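Local coordinates for putative uncharacterized protein (Chlamydia trachomatis, PDB 3K29), which is of unknown function in detail but, as a YscO homologue, probably acts as a chaperone of the type III secretion apparatus, at residues Lys28-Leu31 and Leu32-Gln36; Thr68-Asp71 and Ala72-Met76. All blocks are in the same frame, centred on the assembly; numbering follows the deposited sequence.

Interaction 1 (Lys28-Leu31 and Leu32-Gln36); sequences KRRL and LELEQ
Arg30 and Leu34 lie one turn apart on a continuous helix, and one nitrogen of the arginine's guanidinium, NH1, slants against the branched end of the leucine. NH1 of Arg30 approaches to 3.2 Å from CD1 of Leu34 and 3.5 Å from CD2 of the same residue. The arginine chain starts out with CG opposite the backbone N (chi1 -156°) and then bends at chi3 (59°), which turns the head group forward along the helix, toward Leu34. NH2 forms a salt bridge with Glu27, one turn earlier. Arginine suits this place because its long chain lets NH1 lie against the leucine while NH2 stays paired with Glu27.

Leu31 meets the CD2 branch that NH1 also touches, CD2 of Leu31 lying 4.1 Å from CD2 of Leu34, a looser van der Waals contact. The backbone carbonyl of Leu31 has two kinds of partner. Glu35 N gives Leu31 O the regular helical bond of 3.2 Å, and a water donates to Leu31 O and to Glu35 OE2, 2.6 Å from each of these oxygens. Glu35 can share the water because its chain bends at chi2 (-48°), bringing the carboxylate back toward the preceding turn. OE1 of the same carboxylate forms a salt bridge with Lys38 and a hydrogen bond with Gln97, while Glu33 pairs with Arg40 along its own helix.

This turn belongs to helix 8-66, in its predicted coiled-coil region. Leu32 and Arg29 rest on Leu108, Lys28 on Ala111 and Glu35 on Asn100, so the opposing helix 70-160 covers one flank, consistent with the predicted coiled coil.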
loop_
_atom_site.group_PDB
_atom_site.type_symbol
_atom_site.label_atom_id
_atom_site.label_comp_id
_atom_site.label_asym_id
_atom_site.label_seq_id
_atom_site.Cartn_x
_atom_site.Cartn_y
_atom_site.Cartn_z
ATOM N N LYS A 28 5.674 0.134 0.145
ATOM C CA LYS A 28 5.165 -1.229 -0.038
ATOM C C LYS A 28 4.947 -1.610 -1.503
ATOM O O LYS A 28 5.210 -2.766 -1.851
ATOM C CB LYS A 28 3.931 -1.532 0.824
ATOM C CG LYS A 28 4.131 -1.245 2.330
ATOM C CD LYS A 28 5.308 -1.931 2.922
ATOM C CE LYS A 28 5.358 -1.675 4.396
ATOM N NZ LYS A 28 6.674 -2.113 4.927
ATOM N N ARG A 29 4.485 -0.690 -2.350
ATOM C CA ARG A 29 4.437 -0.961 -3.796
ATOM C C ARG A 29 5.811 -1.413 -4.304
ATOM O O ARG A 29 5.937 -2.433 -4.999
ATOM C CB ARG A 29 4.057 0.291 -4.591
ATOM C CG ARG A 29 2.667 0.306 -5.208
ATOM C CD ARG A 29 1.666 0.708 -4.140
ATOM N NE ARG A 29 0.605 1.613 -4.614
ATOM C CZ ARG A 29 -0.543 1.215 -5.154
ATOM N NH1 ARG A 29 -0.811 -0.078 -5.368
ATOM N NH2 ARG A 29 -1.422 2.126 -5.514
ATOM N N ARG A 30 6.830 -0.638 -3.948
ATOM C CA ARG A 30 8.191 -0.889 -4.379
ATOM C C ARG A 30 8.720 -2.212 -3.853
ATOM O O ARG A 30 9.418 -2.933 -4.566
ATOM C CB ARG A 30 9.113 0.227 -3.906
ATOM C CG ARG A 30 10.342 0.340 -4.746
ATOM C CD ARG A 30 11.398 1.249 -4.101
ATOM N NE ARG A 30 11.780 0.742 -2.778
ATOM C CZ ARG A 30 12.606 -0.280 -2.541
ATOM N NH1 ARG A 30 13.198 -0.953 -3.533
ATOM N NH2 ARG A 30 12.855 -0.619 -1.282
ATOM N N LEU A 31 8.416 -2.521 -2.598
ATOM C CA LEU A 31 8.880 -3.778 -2.015
ATOM C C LEU A 31 8.235 -4.960 -2.722
ATOM O O LEU A 31 8.905 -5.957 -2.959
ATOM C CB LEU A 31 8.675 -3.822 -0.503
ATOM C CG LEU A 31 9.552 -2.861 0.313
ATOM C CD1 LEU A 31 9.239 -2.928 1.804
ATOM C CD2 LEU A 31 11.047 -3.133 0.063
ATOM N N LEU A 32 6.956 -4.828 -3.081
ATOM C CA LEU A 32 6.232 -5.878 -3.804
ATOM C C LEU A 32 6.838 -6.002 -5.202
ATOM O O LEU A 32 7.001 -7.121 -5.700
ATOM C CB LEU A 32 4.721 -5.579 -3.884
ATOM C CG LEU A 32 3.812 -6.385 -4.844
ATOM C CD1 LEU A 32 3.823 -7.878 -4.501
ATOM C CD2 LEU A 32 2.361 -5.893 -4.845
ATOM N N GLU A 33 7.176 -4.858 -5.821
ATOM C CA GLU A 33 7.792 -4.878 -7.140
ATOM C C GLU A 33 9.144 -5.624 -7.148
ATOM O O GLU A 33 9.362 -6.446 -8.040
ATOM C CB GLU A 33 7.845 -3.479 -7.807
ATOM C CG GLU A 33 8.304 -3.470 -9.306
ATOM C CD GLU A 33 7.700 -4.583 -10.194
ATOM O OE1 GLU A 33 8.484 -5.363 -10.806
ATOM O OE2 GLU A 33 6.450 -4.679 -10.293
ATOM N N LEU A 34 10.007 -5.373 -6.157
ATOM C CA LEU A 34 11.233 -6.174 -5.966
ATOM C C LEU A 34 10.945 -7.684 -5.938
ATOM O O LEU A 34 11.588 -8.457 -6.646
ATOM C CB LEU A 34 11.974 -5.784 -4.672
ATOM C CG LEU A 34 13.137 -4.793 -4.580
ATOM C CD1 LEU A 34 12.971 -3.516 -5.422
ATOM C CD2 LEU A 34 13.392 -4.432 -3.103
ATOM N N GLU A 35 9.977 -8.106 -5.138
ATOM C CA GLU A 35 9.653 -9.527 -5.079
ATOM C C GLU A 35 9.106 -10.022 -6.419
ATOM O O GLU A 35 9.486 -11.106 -6.848
ATOM C CB GLU A 35 8.688 -9.859 -3.924
ATOM C CG GLU A 35 9.220 -9.516 -2.523
ATOM C CD GLU A 35 10.647 -10.006 -2.240
ATOM O OE1 GLU A 35 11.003 -11.176 -2.504
ATOM O OE2 GLU A 35 11.421 -9.223 -1.661
ATOM N N GLN A 36 8.234 -9.248 -7.067
ATOM C CA GLN A 36 7.719 -9.608 -8.390
ATOM C C GLN A 36 8.853 -9.814 -9.416
ATOM O O GLN A 36 8.859 -10.773 -10.203
ATOM C CB GLN A 36 6.715 -8.565 -8.899
ATOM C CG GLN A 36 5.399 -8.544 -8.128
ATOM C CD GLN A 36 4.390 -9.571 -8.607
ATOM O OE1 GLN A 36 4.738 -10.630 -9.163
ATOM N NE2 GLN A 36 3.113 -9.262 -8.388
HETATM O O HOH W 1 10.603 -6.840 -1.154
#

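Interaction 2 (Thr68-Asp71 and Ala72-Met76)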
loop_
_atom_site.group_PDB
_atom_site.type_symbol
_atom_site.label_atom_id
_atom_site.label_comp_id
_atom_site.label_asym_id
_atom_site.label_seq_id
_atom_site.Cartn_x
_atom_site.Cartn_y
_atom_site.Cartn_z
ATOM N N THR A 68 16.936 -47.083 -32.885
ATOM C CA THR A 68 18.072 -46.875 -32.031
ATOM C C THR A 68 18.436 -48.240 -31.421
ATOM O O THR A 68 18.108 -49.285 -32.004
ATOM C CB THR A 68 17.755 -45.711 -31.050
ATOM O OG1 THR A 68 18.946 -45.294 -30.365
ATOM C CG2 THR A 68 16.602 -46.063 -30.095
ATOM N N THR A 69 19.103 -48.250 -30.273
ATOM C CA THR A 69 19.504 -49.502 -29.628
ATOM C C THR A 69 19.124 -49.323 -28.168
ATOM O O THR A 69 18.945 -48.185 -27.706
ATOM C CB THR A 69 21.019 -49.723 -29.731
ATOM O OG1 THR A 69 21.663 -48.776 -28.881
ATOM C CG2 THR A 69 21.531 -49.520 -31.180
ATOM N N SER A 70 18.957 -50.444 -27.462
ATOM C CA SER A 70 18.641 -50.438 -26.049
ATOM C C SER A 70 19.683 -49.652 -25.193
ATOM O O SER A 70 19.314 -48.940 -24.257
ATOM C CB SER A 70 18.477 -51.897 -25.579
ATOM O OG SER A 70 18.100 -51.881 -24.220
ATOM N N ASP A 71 20.974 -49.775 -25.502
ATOM C CA ASP A 71 22.005 -48.990 -24.744
ATOM C C ASP A 71 21.874 -47.476 -24.876
ATOM O O ASP A 71 21.992 -46.739 -23.902
ATOM C CB ASP A 71 23.408 -49.399 -25.157
ATOM C CG ASP A 71 23.780 -50.742 -24.616
ATOM O OD1 ASP A 71 23.084 -51.206 -23.690
ATOM O OD2 ASP A 71 24.738 -51.356 -25.126
ATOM N N ALA A 72 21.630 -47.000 -26.103
ATOM C CA ALA A 72 21.527 -45.546 -26.329
ATOM C C ALA A 72 20.265 -45.023 -25.660
ATOM O O ALA A 72 20.239 -43.897 -25.162
ATOM C CB ALA A 72 21.504 -45.245 -27.872
ATOM N N ILE A 73 19.199 -45.820 -25.653
ATOM C CA ILE A 73 17.976 -45.415 -24.945
ATOM C C ILE A 73 18.298 -45.277 -23.421
ATOM O O ILE A 73 17.972 -44.246 -22.771
ATOM C CB ILE A 73 16.776 -46.393 -25.160
ATOM C CG1 ILE A 73 16.233 -46.364 -26.618
ATOM C CG2 ILE A 73 15.598 -46.036 -24.238
ATOM C CD1 ILE A 73 15.364 -47.628 -26.979
ATOM N N LEU A 74 18.964 -46.290 -22.872
ATOM C CA LEU A 74 19.259 -46.259 -21.432
ATOM C C LEU A 74 20.107 -45.042 -21.067
ATOM O O LEU A 74 19.838 -44.295 -20.106
ATOM C CB LEU A 74 19.929 -47.553 -21.042
ATOM C CG LEU A 74 18.988 -48.524 -20.328
ATOM C CD1 LEU A 74 19.179 -49.930 -20.918
ATOM C CD2 LEU A 74 19.277 -48.498 -18.807
ATOM N N LYS A 75 21.114 -44.782 -21.867
ATOM C CA LYS A 75 21.939 -43.599 -21.591
ATOM C C LYS A 75 21.200 -42.231 -21.677
ATOM O O LYS A 75 21.391 -41.328 -20.853
ATOM C CB LYS A 75 23.110 -43.576 -22.533
ATOM C CG LYS A 75 24.091 -42.444 -22.163
ATOM C CD LYS A 75 25.209 -42.317 -23.233
ATOM C CE LYS A 75 26.401 -41.497 -22.721
ATOM N NZ LYS A 75 27.483 -41.667 -23.726
HETATM N N MSE A 76 20.382 -42.048 -22.696
HETATM C CA MSE A 76 19.614 -40.795 -22.830
HETATM C C MSE A 76 18.625 -40.660 -21.702
HETATM O O MSE A 76 18.457 -39.575 -21.170
HETATM C CB MSE A 76 18.839 -40.759 -24.165
HETATM C CG MSE A 76 19.737 -40.795 -25.383
HETATM SE SE MSE A 76 20.951 -39.292 -25.491
HETATM C CE MSE A 76 22.486 -39.935 -24.411
#
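Thr69 caps the N-terminus of helix 70-160, and two residues of the first turn, Ala72 and Ile73, meet this cap and Thr68 before it. The N-H of Ala72, which comes too early in the helix for the regular bond to a carbonyl four residues back, is taken by Thr69 OG1 at 3.3 Å in a nearly straight bond (166°). A chi1 of 71° sets this hydroxyl between the backbone N and the carbonyl carbon, facing the start of the helix. Threonine is well suited to an N-cap, since its short chain holds an acceptor close to the backbone. The methyl of Ala72 sits beside two hydroxyls, its CB lying 3.6 Å from Thr68 OG1 and 3.7 Å from Thr69 OG1, and alanine suits the place because its single methyl fits beside both.

Asp71 packs its CB against Ala72 N, 3.1 Å away, and gives its backbone to the helix, its O accepting from Lys75 N at 3.0 Å. An acid in the first turn would probably interact favourably with the positive end of the helix dipole.

Ile73 closes the apolar side. Thr68, just before the cap, and Ile73 occupy the two positions of a hydrophobic staple, and here the threonine supplies its methyl: CG2 of Thr68 touches CG1 of Ile73 at 3.5 Å, the two side chains crossing obliquely. A branched isoleucine can reach back to the threonine and also toward Leu64 on helix 8-66. Its own backbone is tied to the cap, Ile73 N donating to Thr69 O at 3.1 Å, and CG1 of Ile73 lies 3.4 Å from that same Thr69 O.

Overall arrangement
Interactions 1 and 2 are both local surface contacts, one within a helix and one at a helix start, without a buried residue in either, yet they mark different places on one helical hairpin. Interaction 1 sits well inside helix 8-66, whereas interaction 2 opens helix 70-160 at the bend. The centre of interaction 1 is 10 Å from the centre of the chain and that of interaction 2 is 57 Å from it. Their own centres are 48 Å apart and they do not touch. At the start of helix 70-160 a threonine hydroxyl stands in for a carbonyl, where interaction 1 instead has arginine and glutamate side chains paired with charged residues outside its two segments.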